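Local coordinates for LBCATS-a (Synthetic construct, PDB 5EY5), which probably cleaves indole-3-glycerol phosphate into indole and glyceraldehyde 3-phosphate, acting as the alpha subunit of a tryptophan synthase, at residues E6-L11 with S171-C176; K80-V85 with E112-E117; V237-E242 with R254-E259. All coordinates share one frame; numbering follows the deposited sequence.

Contact 1. Residues E6-L11 with S171-C176. With G3P (sn-glycerol-3-phosphate), chain E.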
ATOM      1  N   GLU A   6      27.273  25.537  52.555  1.00 49.10           N
ATOM      2  CA  GLU A   6      27.067  26.548  53.593  1.00 54.25           C
ATOM      3  C   GLU A   6      25.596  26.659  53.975  1.00 42.45           C
ATOM      4  O   GLU A   6      25.256  26.720  55.159  1.00 42.33           O
ATOM      5  CB  GLU A   6      27.592  27.909  53.133  1.00 68.28           C
ATOM      6  CG  GLU A   6      29.024  27.892  52.659  1.00 81.47           C
ATOM      7  CD  GLU A   6      29.555  29.274  52.316  1.00 91.36           C
ATOM      8  OE1 GLU A   6      28.746  30.159  51.953  1.00 93.28           O
ATOM      9  OE2 GLU A   6      30.786  29.471  52.412  1.00 95.37           O
ATOM     10  N   ALA A   7      24.708  26.667  52.983  1.00 37.21           N
ATOM     11  CA  ALA A   7      23.278  26.730  53.262  1.00 34.56           C
ATOM     12  C   ALA A   7      22.803  25.553  54.117  1.00 34.79           C
ATOM     13  O   ALA A   7      22.049  25.745  55.075  1.00 37.71           O
ATOM     14  CB  ALA A   7      22.505  26.775  51.953  1.00 30.70           C
ATOM     15  N   PHE A   8      23.200  24.326  53.768  1.00 37.51           N
ATOM     16  CA  PHE A   8      22.715  23.154  54.504  1.00 35.23           C
ATOM     17  C   PHE A   8      23.282  23.127  55.914  1.00 41.12           C
ATOM     18  O   PHE A   8      22.580  22.766  56.867  1.00 41.17           O
ATOM     19  CB  PHE A   8      23.075  21.859  53.771  1.00 30.17           C
ATOM     20  CG  PHE A   8      22.072  21.452  52.728  1.00 34.78           C
ATOM     21  CD1 PHE A   8      20.809  20.998  53.094  1.00 41.23           C
ATOM     22  CD2 PHE A   8      22.394  21.515  51.386  1.00 36.33           C
ATOM     23  CE1 PHE A   8      19.868  20.627  52.124  1.00 40.72           C
ATOM     24  CE2 PHE A   8      21.463  21.149  50.412  1.00 38.52           C
ATOM     25  CZ  PHE A   8      20.200  20.699  50.786  1.00 38.29           C
ATOM     26  N   GLU A   9      24.553  23.511  56.059  1.00 36.24           N
ATOM     27  CA  GLU A   9      25.166  23.576  57.379  1.00 39.28           C
ATOM     28  C   GLU A   9      24.456  24.590  58.268  1.00 44.52           C
ATOM     29  O   GLU A   9      24.224  24.333  59.455  1.00 45.37           O
ATOM     30  CB  GLU A   9      26.649  23.917  57.242  1.00 49.81           C
ATOM     31  CG  GLU A   9      27.378  24.188  58.567  1.00 58.57           C
ATOM     32  CD  GLU A   9      27.550  22.939  59.422  1.00 69.12           C
ATOM     33  OE1 GLU A   9      27.019  21.877  59.035  1.00 67.09           O
ATOM     34  OE2 GLU A   9      28.221  23.019  60.483  1.00 74.64           O
ATOM     35  N   GLU A  10      24.102  25.754  57.714  1.00 41.52           N
ATOM     36  CA  GLU A  10      23.435  26.763  58.524  1.00 40.71           C
ATOM     37  C   GLU A  10      22.053  26.290  58.966  1.00 35.52           C
ATOM     38  O   GLU A  10      21.678  26.467  60.134  1.00 41.22           O
ATOM     39  CB  GLU A  10      23.363  28.083  57.757  1.00 41.46           C
ATOM     40  CG  GLU A  10      24.720  28.767  57.633  1.00 51.10           C
ATOM     41  CD  GLU A  10      25.402  28.983  59.002  1.00 66.11           C
ATOM     42  OE1 GLU A  10      24.744  29.511  59.922  1.00 73.44           O
ATOM     43  OE2 GLU A  10      26.588  28.616  59.157  1.00 62.39           O
ATOM     44  N   LEU A  11      21.295  25.660  58.063  1.00 39.16           N
ATOM     45  CA  LEU A  11      19.982  25.126  58.429  1.00 39.96           C
ATOM     46  C   LEU A  11      20.103  24.062  59.510  1.00 39.18           C
ATOM     47  O   LEU A  11      19.319  24.038  60.464  1.00 42.67           O
ATOM     48  CB  LEU A  11      19.283  24.560  57.188  1.00 40.99           C
ATOM     49  CG  LEU A  11      18.948  25.567  56.080  1.00 37.69           C
ATOM     50  CD1 LEU A  11      18.824  24.860  54.742  1.00 36.56           C
ATOM     51  CD2 LEU A  11      17.680  26.338  56.389  1.00 45.81           C
ATOM     52  N   SER A 171      27.765  15.466  44.876  1.00 36.99           N
ATOM     53  CA  SER A 171      28.189  16.530  45.770  1.00 39.34           C
ATOM     54  C   SER A 171      27.060  17.547  45.857  1.00 44.21           C
ATOM     55  O   SER A 171      26.161  17.581  45.013  1.00 44.74           O
ATOM     56  CB  SER A 171      29.501  17.184  45.305  1.00 39.10           C
ATOM     57  OG  SER A 171      29.398  17.650  43.968  1.00 49.08           O
ATOM     58  N   GLY A 172      27.108  18.371  46.893  1.00 44.45           N
ATOM     59  CA  GLY A 172      26.043  19.328  47.120  1.00 45.12           C
ATOM     60  C   GLY A 172      24.893  18.685  47.866  1.00 39.48           C
ATOM     61  O   GLY A 172      24.774  18.818  49.085  1.00 35.05           O
ATOM     62  N   PHE A 173      24.022  17.988  47.151  1.00 36.55           N
ATOM     63  CA  PHE A 173      23.056  17.143  47.827  1.00 32.64           C
ATOM     64  C   PHE A 173      22.721  15.981  46.907  1.00 36.85           C
ATOM     65  O   PHE A 173      23.156  15.923  45.754  1.00 40.70           O
ATOM     66  CB  PHE A 173      21.810  17.929  48.268  1.00 33.68           C
ATOM     67  CG  PHE A 173      21.103  18.682  47.161  1.00 41.44           C
ATOM     68  CD1 PHE A 173      19.975  18.147  46.555  1.00 47.56           C
ATOM     69  CD2 PHE A 173      21.533  19.941  46.764  1.00 36.67           C
ATOM     70  CE1 PHE A 173      19.303  18.840  45.555  1.00 42.07           C
ATOM     71  CE2 PHE A 173      20.859  20.639  45.770  1.00 39.57           C
ATOM     72  CZ  PHE A 173      19.739  20.087  45.169  1.00 36.30           C
ATOM     73  N   VAL A 174      21.988  15.028  47.450  1.00 36.06           N
ATOM     74  CA  VAL A 174      21.401  13.960  46.657  1.00 40.16           C
ATOM     75  C   VAL A 174      19.941  14.307  46.416  1.00 35.06           C
ATOM     76  O   VAL A 174      19.192  14.621  47.355  1.00 37.37           O
ATOM     77  CB  VAL A 174      21.535  12.592  47.346  1.00 42.54           C
ATOM     78  CG1 VAL A 174      20.826  11.526  46.516  1.00 40.66           C
ATOM     79  CG2 VAL A 174      22.997  12.243  47.522  1.00 45.89           C
ATOM     80  N   TYR A 175      19.539  14.238  45.166  1.00 34.65           N
ATOM     81  CA  TYR A 175      18.167  14.506  44.767  1.00 36.66           C
ATOM     82  C   TYR A 175      17.414  13.178  44.766  1.00 36.37           C
ATOM     83  O   TYR A 175      17.688  12.303  43.941  1.00 41.35           O
ATOM     84  CB  TYR A 175      18.176  15.177  43.402  1.00 34.82           C
ATOM     85  CG  TYR A 175      16.872  15.800  42.950  1.00 37.77           C
ATOM     86  CD1 TYR A 175      16.871  16.915  42.120  1.00 36.21           C
ATOM     87  CD2 TYR A 175      15.652  15.243  43.301  1.00 42.31           C
ATOM     88  CE1 TYR A 175      15.686  17.469  41.682  1.00 37.32           C
ATOM     89  CE2 TYR A 175      14.471  15.785  42.874  1.00 42.41           C
ATOM     90  CZ  TYR A 175      14.486  16.895  42.067  1.00 38.69           C
ATOM     91  OH  TYR A 175      13.286  17.420  41.654  1.00 44.20           O
ATOM     92  N   CYS A 176      16.482  13.018  45.702  1.00 31.25           N
ATOM     93  CA  CYS A 176      15.688  11.794  45.831  1.00 37.35           C
ATOM     94  C   CYS A 176      14.391  11.990  45.050  1.00 39.81           C
ATOM     95  O   CYS A 176      13.581  12.864  45.379  1.00 38.74           O
ATOM     96  CB  CYS A 176      15.446  11.477  47.312  1.00 43.66           C
ATOM     97  SG  CYS A 176      14.351  10.097  47.724  1.00 56.46           S
TER
HETATM   98  O1  G3P E 301      13.597  19.933  40.568  1.00 39.15           O
HETATM   99  C1  G3P E 301      12.775  19.520  39.517  1.00 43.18           C
HETATM  100  C2  G3P E 301      11.331  19.945  39.762  1.00 44.48           C
HETATM  101  O2  G3P E 301      10.666  19.857  38.534  1.00 44.20           O
HETATM  102  C3  G3P E 301      10.652  19.079  40.844  1.00 35.39           C
HETATM  103  O1P G3P E 301       9.651  18.242  40.313  1.00 38.97           O
HETATM  104  O4P G3P E 301       7.957  19.734  39.107  1.00 45.39           O
HETATM  105  O2P G3P E 301       7.107  17.607  40.138  1.00 36.67           O
HETATM  106  O3P G3P E 301       7.770  19.452  41.591  1.00 44.00           O
HETATM  107  P   G3P E 301       8.084  18.768  40.281  1.00 42.49           P
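The hydroxyl of Tyr175 donates a hydrogen bond to the glycerol phosphate, its OH lying 2.8 Å from O1 of G3P. O1 meets the phenol at its edge and in the ring plane. With CG set anti to the backbone N (chi1 -167°), the ring carries this hydroxyl from strand 174-177 to the glycerol end of the ligand; further hydrogen bonds to G3P come from Glu49 and from the backbone N of Gly184, Gly213, Gly233 and Ser234. A phenylalanine in place of Tyr175 would probably leave O1 without this donor and hold the glycerol end less firmly. Two residues earlier, Phe173 makes the contact with helix 3-14. CE2 of Phe8 comes within 3.8 Å of CD2 of Phe173 and also touches its CB. The rings meet obliquely, planes 55° apart and centroids 5.9 Å apart, one corner of Phe8 against the root and flank of Phe173. Gly172, whose O also lies near Phe8, has backbone angles at which a CB would strike the carbonyl O of Ser171. Phe8 sets helix 3-14 against Ala18 of strand 18-24 and the loops at Ile47 and Pro207, while Phe173 rests on strands 149-154 and 208-211.

Contact 2. Residues K80-V85 with E112-E117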
ATOM      1  N   LYS A  80      22.314  33.822  28.207  1.00 38.48           N
ATOM      2  CA  LYS A  80      21.400  34.814  28.775  1.00 42.12           C
ATOM      3  C   LYS A  80      21.065  34.506  30.236  1.00 33.43           C
ATOM      4  O   LYS A  80      20.887  35.421  31.044  1.00 37.16           O
ATOM      5  CB  LYS A  80      20.123  34.892  27.935  1.00 42.15           C
ATOM      6  CG  LYS A  80      20.279  35.691  26.639  1.00 44.94           C
ATOM      7  CD  LYS A  80      19.071  35.523  25.725  1.00 47.18           C
ATOM      8  CE  LYS A  80      19.281  36.209  24.388  1.00 54.09           C
ATOM      9  NZ  LYS A  80      18.222  35.846  23.399  1.00 52.44           N
ATOM     10  N   VAL A  81      20.959  33.233  30.595  1.00 34.17           N
ATOM     11  CA  VAL A  81      20.712  32.911  31.997  1.00 30.12           C
ATOM     12  C   VAL A  81      21.956  33.217  32.830  1.00 34.40           C
ATOM     13  O   VAL A  81      21.854  33.726  33.955  1.00 38.32           O
ATOM     14  CB  VAL A  81      20.251  31.448  32.134  1.00 34.07           C
ATOM     15  CG1 VAL A  81      19.721  31.165  33.571  1.00 29.24           C
ATOM     16  CG2 VAL A  81      19.155  31.159  31.102  1.00 34.44           C
ATOM     17  N   PHE A  82      23.148  32.961  32.270  1.00 34.65           N
ATOM     18  CA  PHE A  82      24.395  33.371  32.917  1.00 32.57           C
ATOM     19  C   PHE A  82      24.413  34.868  33.211  1.00 35.72           C
ATOM     20  O   PHE A  82      24.802  35.294  34.305  1.00 38.09           O
ATOM     21  CB  PHE A  82      25.586  32.991  32.039  1.00 35.63           C
ATOM     22  CG  PHE A  82      25.990  31.544  32.145  1.00 37.48           C
ATOM     23  CD1 PHE A  82      26.046  30.912  33.377  1.00 41.85           C
ATOM     24  CD2 PHE A  82      26.331  30.824  31.013  1.00 37.27           C
ATOM     25  CE1 PHE A  82      26.426  29.583  33.470  1.00 44.80           C
ATOM     26  CE2 PHE A  82      26.717  29.494  31.106  1.00 37.26           C
ATOM     27  CZ  PHE A  82      26.757  28.874  32.326  1.00 40.03           C
ATOM     28  N   GLU A  83      24.032  35.693  32.231  1.00 35.31           N
ATOM     29  CA  GLU A  83      24.026  37.132  32.464  1.00 37.74           C
ATOM     30  C   GLU A  83      23.018  37.503  33.543  1.00 35.34           C
ATOM     31  O   GLU A  83      23.265  38.403  34.354  1.00 39.64           O
ATOM     32  CB  GLU A  83      23.732  37.884  31.166  1.00 39.06           C
ATOM     33  N   MET A  84      21.869  36.829  33.561  1.00 39.22           N
ATOM     34  CA  MET A  84      20.897  37.065  34.621  1.00 39.75           C
ATOM     35  C   MET A  84      21.468  36.673  35.978  1.00 36.29           C
ATOM     36  O   MET A  84      21.295  37.401  36.962  1.00 37.14           O
ATOM     37  CB  MET A  84      19.607  36.293  34.334  1.00 44.04           C
ATOM     38  CG  MET A  84      18.425  36.739  35.178  1.00 46.04           C
ATOM     39  SD  MET A  84      17.458  35.329  35.734  1.00 49.84           S
ATOM     40  CE  MET A  84      18.541  34.734  37.025  1.00 51.26           C
ATOM     41  N   VAL A  85      22.164  35.533  36.053  1.00 34.46           N
ATOM     42  CA  VAL A  85      22.798  35.149  37.317  1.00 36.54           C
ATOM     43  C   VAL A  85      23.846  36.175  37.730  1.00 37.05           C
ATOM     44  O   VAL A  85      24.010  36.471  38.924  1.00 37.96           O
ATOM     45  CB  VAL A  85      23.391  33.724  37.211  1.00 37.30           C
ATOM     46  CG1 VAL A  85      24.150  33.350  38.490  1.00 36.64           C
ATOM     47  CG2 VAL A  85      22.288  32.729  36.950  1.00 29.37           C
ATOM     48  N   GLU A 112      33.948  21.921  29.764  1.00 41.02           N
ATOM     49  CA  GLU A 112      34.798  22.698  30.659  1.00 48.03           C
ATOM     50  C   GLU A 112      34.471  24.181  30.556  1.00 47.86           C
ATOM     51  O   GLU A 112      34.440  24.892  31.569  1.00 41.55           O
ATOM     52  CB  GLU A 112      36.270  22.433  30.341  1.00 60.72           C
ATOM     53  CG  GLU A 112      36.603  22.483  28.855  1.00 77.99           C
ATOM     54  CD  GLU A 112      37.259  23.791  28.440  1.00 95.83           C
ATOM     55  OE1 GLU A 112      37.473  23.994  27.225  1.00 97.43           O
ATOM     56  OE2 GLU A 112      37.566  24.614  29.329  1.00104.12           O
ATOM     57  N   ARG A 113      34.192  24.658  29.343  1.00 48.55           N
ATOM     58  CA  ARG A 113      33.809  26.052  29.181  1.00 50.78           C
ATOM     59  C   ARG A 113      32.531  26.366  29.945  1.00 45.71           C
ATOM     60  O   ARG A 113      32.350  27.492  30.432  1.00 43.50           O
ATOM     61  CB  ARG A 113      33.653  26.367  27.695  1.00 49.75           C
ATOM     62  CG  ARG A 113      33.029  27.696  27.406  1.00 53.22           C
ATOM     63  CD  ARG A 113      32.925  27.928  25.906  1.00 53.86           C
ATOM     64  NE  ARG A 113      32.223  29.171  25.632  1.00 53.73           N
ATOM     65  CZ  ARG A 113      31.071  29.257  24.981  1.00 55.62           C
ATOM     66  NH1 ARG A 113      30.482  28.167  24.510  1.00 54.30           N
ATOM     67  NH2 ARG A 113      30.507  30.442  24.800  1.00 61.15           N
ATOM     68  N   PHE A 114      31.638  25.383  30.064  1.00 43.98           N
ATOM     69  CA  PHE A 114      30.368  25.602  30.748  1.00 40.13           C
ATOM     70  C   PHE A 114      30.555  25.659  32.259  1.00 37.71           C
ATOM     71  O   PHE A 114      30.024  26.552  32.929  1.00 37.63           O
ATOM     72  CB  PHE A 114      29.374  24.501  30.377  1.00 37.90           C
ATOM     73  CG  PHE A 114      28.146  24.504  31.228  1.00 39.24           C
ATOM     74  CD1 PHE A 114      27.137  25.414  31.000  1.00 40.03           C
ATOM     75  CD2 PHE A 114      28.016  23.624  32.271  1.00 34.52           C
ATOM     76  CE1 PHE A 114      26.011  25.425  31.789  1.00 40.30           C
ATOM     77  CE2 PHE A 114      26.886  23.645  33.079  1.00 34.19           C
ATOM     78  CZ  PHE A 114      25.889  24.538  32.827  1.00 37.18           C
ATOM     79  N   VAL A 115      31.313  24.711  32.809  1.00 35.32           N
ATOM     80  CA  VAL A 115      31.596  24.725  34.241  1.00 38.94           C
ATOM     81  C   VAL A 115      32.416  25.956  34.615  1.00 35.52           C
ATOM     82  O   VAL A 115      32.222  26.545  35.687  1.00 40.79           O
ATOM     83  CB  VAL A 115      32.303  23.419  34.655  1.00 40.32           C
ATOM     84  CG1 VAL A 115      32.439  23.345  36.165  1.00 46.11           C
ATOM     85  CG2 VAL A 115      31.531  22.221  34.131  1.00 36.48           C
ATOM     86  N   LYS A 116      33.353  26.360  33.752  1.00 37.82           N
ATOM     87  CA  LYS A 116      34.111  27.580  34.029  1.00 45.85           C
ATOM     88  C   LYS A 116      33.185  28.793  34.094  1.00 45.36           C
ATOM     89  O   LYS A 116      33.296  29.622  35.004  1.00 45.67           O
ATOM     90  CB  LYS A 116      35.199  27.785  32.973  1.00 47.68           C
ATOM     91  CG  LYS A 116      36.154  28.934  33.278  1.00 54.18           C
ATOM     92  CD  LYS A 116      37.039  29.281  32.082  1.00 56.85           C
ATOM     93  CE  LYS A 116      37.954  30.461  32.394  1.00 66.44           C
ATOM     94  NZ  LYS A 116      38.737  30.912  31.206  1.00 73.00           N
ATOM     95  N   GLU A 117      32.263  28.914  33.140  1.00 41.86           N
ATOM     96  CA  GLU A 117      31.309  30.014  33.186  1.00 44.34           C
ATOM     97  C   GLU A 117      30.389  29.904  34.399  1.00 44.73           C
ATOM     98  O   GLU A 117      29.975  30.931  34.956  1.00 50.10           O
ATOM     99  CB  GLU A 117      30.489  30.061  31.898  1.00 44.07           C
ATOM    100  CG  GLU A 117      29.400  31.115  31.900  1.00 56.97           C
ATOM    101  CD  GLU A 117      29.918  32.506  31.557  1.00 74.94           C
ATOM    102  OE1 GLU A 117      29.315  33.163  30.681  1.00 80.15           O
ATOM    103  OE2 GLU A 117      30.926  32.938  32.157  1.00 78.14           O
TER
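Two helices of the outer layer of the TIM barrel, 78-91 and 111-121, meet here; in sequence they lie before and after strand 97-100. Phe82 reaches from the first helix across to the second and is the one residue of its segment that touches it. Its ring also meets the ring of Phe99 on that strand, so it joins both helices to the barrel wall. Phe114 and Glu117, three positions apart on the second helix, receive it. The Phe114 ring comes in obliquely: its CE1 is 3.6 Å from CZ of Phe82, with the ring centroids 5.7 Å apart and the planes turned by 48°. Phe114 starts off to one side, but a chi1 of 169° turns its ring away from the backbone N and in toward Phe82. Glu117 uses its aliphatic part, CG lying over the centre of one face of the Phe82 ring in a CH-pi contact. The chain then bends at chi2 (82°), and the carboxylate makes a long, weak ion pair with Arg86, one turn beyond Phe82. In this bent form OE1 of Glu117 stays above the plane of the ring, out past its rim, 3.8 Å from CD2 of Phe82.

Contact 3. Residues V237-E242 with R254-E259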
ATOM      1  N   VAL A 237       5.576  26.655  38.928  1.00 30.08           N
ATOM      2  CA  VAL A 237       5.466  26.984  37.520  1.00 31.71           C
ATOM      3  C   VAL A 237       4.013  27.129  37.098  1.00 33.28           C
ATOM      4  O   VAL A 237       3.697  27.937  36.214  1.00 34.67           O
ATOM      5  CB  VAL A 237       6.188  25.910  36.683  1.00 32.63           C
ATOM      6  CG1 VAL A 237       5.847  26.098  35.224  1.00 37.39           C
ATOM      7  CG2 VAL A 237       7.683  26.003  36.904  1.00 32.13           C
ATOM      8  N   LYS A 238       3.109  26.347  37.696  1.00 41.74           N
ATOM      9  CA  LYS A 238       1.685  26.524  37.403  1.00 44.30           C
ATOM     10  C   LYS A 238       1.247  27.950  37.709  1.00 43.13           C
ATOM     11  O   LYS A 238       0.521  28.586  36.929  1.00 42.10           O
ATOM     12  CB  LYS A 238       0.840  25.546  38.220  1.00 51.83           C
ATOM     13  CG  LYS A 238       1.265  24.099  38.156  1.00 65.90           C
ATOM     14  CD  LYS A 238       0.054  23.177  38.305  1.00 73.37           C
ATOM     15  CE  LYS A 238       0.419  21.860  38.970  1.00 74.87           C
ATOM     16  NZ  LYS A 238       0.639  22.024  40.438  1.00 74.05           N
ATOM     17  N   ARG A 239       1.679  28.475  38.851  1.00 38.21           N
ATOM     18  CA  ARG A 239       1.228  29.809  39.211  1.00 41.13           C
ATOM     19  C   ARG A 239       1.796  30.852  38.265  1.00 44.76           C
ATOM     20  O   ARG A 239       1.134  31.856  37.980  1.00 48.60           O
ATOM     21  CB  ARG A 239       1.592  30.108  40.660  1.00 43.34           C
ATOM     22  CG  ARG A 239       0.509  29.648  41.601  1.00 39.63           C
ATOM     23  CD  ARG A 239       1.011  28.671  42.630  1.00 38.00           C
ATOM     24  NE  ARG A 239      -0.099  28.227  43.464  1.00 41.01           N
ATOM     25  CZ  ARG A 239      -0.476  26.963  43.593  1.00 50.24           C
ATOM     26  NH1 ARG A 239       0.192  26.001  42.963  1.00 44.80           N
ATOM     27  NH2 ARG A 239      -1.506  26.661  44.373  1.00 57.70           N
ATOM     28  N   ILE A 240       3.000  30.617  37.744  1.00 39.70           N
ATOM     29  CA  ILE A 240       3.536  31.504  36.725  1.00 34.97           C
ATOM     30  C   ILE A 240       2.719  31.408  35.451  1.00 37.26           C
ATOM     31  O   ILE A 240       2.377  32.426  34.835  1.00 46.52           O
ATOM     32  CB  ILE A 240       5.020  31.189  36.479  1.00 34.90           C
ATOM     33  CG1 ILE A 240       5.816  31.507  37.749  1.00 35.20           C
ATOM     34  CG2 ILE A 240       5.521  31.975  35.270  1.00 35.83           C
ATOM     35  CD1 ILE A 240       7.164  30.841  37.817  1.00 40.14           C
ATOM     36  N   GLU A 241       2.368  30.192  35.049  1.00 37.78           N
ATOM     37  CA  GLU A 241       1.669  30.002  33.786  1.00 40.35           C
ATOM     38  C   GLU A 241       0.256  30.573  33.839  1.00 45.63           C
ATOM     39  O   GLU A 241      -0.220  31.163  32.858  1.00 47.33           O
ATOM     40  CB  GLU A 241       1.637  28.515  33.440  1.00 45.60           C
ATOM     41  CG  GLU A 241       0.492  28.114  32.533  1.00 47.91           C
ATOM     42  CD  GLU A 241       0.544  26.644  32.154  1.00 47.98           C
ATOM     43  OE1 GLU A 241       0.335  26.340  30.958  1.00 49.40           O
ATOM     44  OE2 GLU A 241       0.793  25.803  33.048  1.00 48.82           O
ATOM     45  N   GLU A 242      -0.397  30.413  34.970  1.00 44.80           N
ATOM     46  CA  GLU A 242      -1.797  30.753  35.107  1.00 57.72           C
ATOM     47  C   GLU A 242      -2.087  32.231  35.319  1.00 65.56           C
ATOM     48  O   GLU A 242      -3.204  32.624  35.490  1.00 73.11           O
ATOM     49  CB  GLU A 242      -2.440  29.900  36.179  1.00 55.14           C
ATOM     50  CG  GLU A 242      -2.623  28.467  35.733  1.00 65.01           C
ATOM     51  CD  GLU A 242      -3.099  27.548  36.834  1.00 76.58           C
ATOM     52  OE1 GLU A 242      -3.299  28.028  37.954  1.00 78.66           O
ATOM     53  OE2 GLU A 242      -3.270  26.344  36.587  1.00 78.78           O
ATOM     54  N   ARG A 254       4.959  34.461  45.218  1.00 43.79           N
ATOM     55  CA  ARG A 254       5.390  34.808  46.570  1.00 44.07           C
ATOM     56  C   ARG A 254       4.418  34.276  47.616  1.00 43.62           C
ATOM     57  O   ARG A 254       4.838  33.756  48.655  1.00 48.61           O
ATOM     58  CB  ARG A 254       5.552  36.322  46.721  1.00 45.71           C
ATOM     59  CG  ARG A 254       6.256  36.706  48.014  1.00 53.90           C
ATOM     60  CD  ARG A 254       6.352  38.218  48.247  1.00 62.76           C
ATOM     61  NE  ARG A 254       5.467  38.995  47.389  1.00 66.12           N
ATOM     62  CZ  ARG A 254       5.888  39.787  46.408  1.00 66.79           C
ATOM     63  NH1 ARG A 254       7.188  39.913  46.169  1.00 58.19           N
ATOM     64  NH2 ARG A 254       5.009  40.467  45.676  1.00 73.41           N
ATOM     65  N   GLU A 255       3.113  34.404  47.366  1.00 41.39           N
ATOM     66  CA  GLU A 255       2.136  33.937  48.339  1.00 47.69           C
ATOM     67  C   GLU A 255       2.199  32.426  48.483  1.00 45.36           C
ATOM     68  O   GLU A 255       2.191  31.904  49.605  1.00 43.12           O
ATOM     69  CB  GLU A 255       0.729  34.390  47.946  1.00 46.76           C
ATOM     70  N   PHE A 256       2.292  31.708  47.359  1.00 43.29           N
ATOM     71  CA  PHE A 256       2.351  30.250  47.419  1.00 38.94           C
ATOM     72  C   PHE A 256       3.606  29.790  48.142  1.00 39.55           C
ATOM     73  O   PHE A 256       3.553  28.895  48.996  1.00 41.63           O
ATOM     74  CB  PHE A 256       2.295  29.656  46.008  1.00 39.47           C
ATOM     75  CG  PHE A 256       2.311  28.146  45.984  1.00 40.96           C
ATOM     76  CD1 PHE A 256       3.304  27.461  45.306  1.00 34.28           C
ATOM     77  CD2 PHE A 256       1.331  27.417  46.640  1.00 42.57           C
ATOM     78  CE1 PHE A 256       3.331  26.076  45.289  1.00 37.54           C
ATOM     79  CE2 PHE A 256       1.348  26.027  46.620  1.00 42.90           C
ATOM     80  CZ  PHE A 256       2.352  25.358  45.944  1.00 38.61           C
ATOM     81  N   VAL A 257       4.749  30.399  47.816  1.00 36.51           N
ATOM     82  CA  VAL A 257       6.003  29.951  48.399  1.00 36.91           C
ATOM     83  C   VAL A 257       6.101  30.335  49.865  1.00 34.79           C
ATOM     84  O   VAL A 257       6.824  29.690  50.628  1.00 33.66           O
ATOM     85  CB  VAL A 257       7.173  30.494  47.567  1.00 36.12           C
ATOM     86  CG1 VAL A 257       8.507  30.280  48.282  1.00 34.75           C
ATOM     87  CG2 VAL A 257       7.183  29.802  46.202  1.00 32.50           C
ATOM     88  N   ARG A 258       5.376  31.359  50.299  1.00 39.06           N
ATOM     89  CA  ARG A 258       5.340  31.638  51.727  1.00 35.44           C
ATOM     90  C   ARG A 258       4.569  30.549  52.470  1.00 38.44           C
ATOM     91  O   ARG A 258       4.949  30.157  53.582  1.00 37.55           O
ATOM     92  CB  ARG A 258       4.736  33.022  51.972  1.00 38.10           C
ATOM     93  N   GLU A 259       3.487  30.041  51.870  1.00 36.23           N
ATOM     94  CA  GLU A 259       2.801  28.882  52.435  1.00 44.84           C
ATOM     95  C   GLU A 259       3.745  27.694  52.516  1.00 44.36           C
ATOM     96  O   GLU A 259       3.797  26.989  53.529  1.00 43.44           O
ATOM     97  CB  GLU A 259       1.584  28.511  51.593  1.00 55.56           C
ATOM     98  CG  GLU A 259       0.552  29.594  51.404  1.00 71.79           C
ATOM     99  CD  GLU A 259      -0.520  29.174  50.409  1.00 85.55           C
ATOM    100  OE1 GLU A 259      -0.948  30.020  49.591  1.00 89.97           O
ATOM    101  OE2 GLU A 259      -0.920  27.987  50.435  1.00 87.68           O
TER
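The guanidinium of Arg239 lies flat on one face of the Phe256 ring, the planes only 7° apart and the two centres separated by 3.7 Å. This is a stacked cation-pi pair, slightly offset, so that CZ of Arg239 sits toward the rim of the ring near CD2 and CE2 of Phe256. The overlap runs along the whole end of the arginine. CD of Arg239 rests 3.6 Å from CG of Phe256, NE approaches that same CG at 3.5 Å, and farther out NH1 of Arg239 is 3.7 Å from CZ of Phe256. The stack does not use up the polar hydrogens: NH1 hydrogen-bonds the carbonyl O of Ala235, one turn earlier on its own helix. Ring and carbonyl together probably limit the rotation of the group. A bend at chi2 (123°) brings the arginine chain round into this position. The carboxylate of Glu259 is near but not in contact, its OE1 6.2 Å from NH2 of Arg239; the opposite charge may add a weak long-range attraction. Phe256 is buried and also touches Ala235 and Ile236, whereas Arg239 stays partly exposed. The pair thus ties helix 249-263 to the short helix 234-241, whose first residue, Ser234, binds G3P through its backbone N. A short helix directed at the ligand after the last strand is characteristic of phosphate-binding TIM barrels.

Overall arrangement
The three contacts sample one TIM barrel at different depths and on separate sides, their centres 22 to 27 Å apart and none touching another. Contact 1 is buried, joins the N-terminal helix to the residues just before a barrel strand, and extends along that strand into the ligand pocket. Contact 2, also buried, and contact 3, partly buried, both pair helix with helix: contact 2 within the outer layer, contact 3 between an outer helix and the short helix beside the ligand. Aromatic rings take part in all three, but their partners change: another phenylalanine in contact 1, a phenylalanine and an aliphatic glutamate stem in contact 2, and a cationic guanidinium in contact 3.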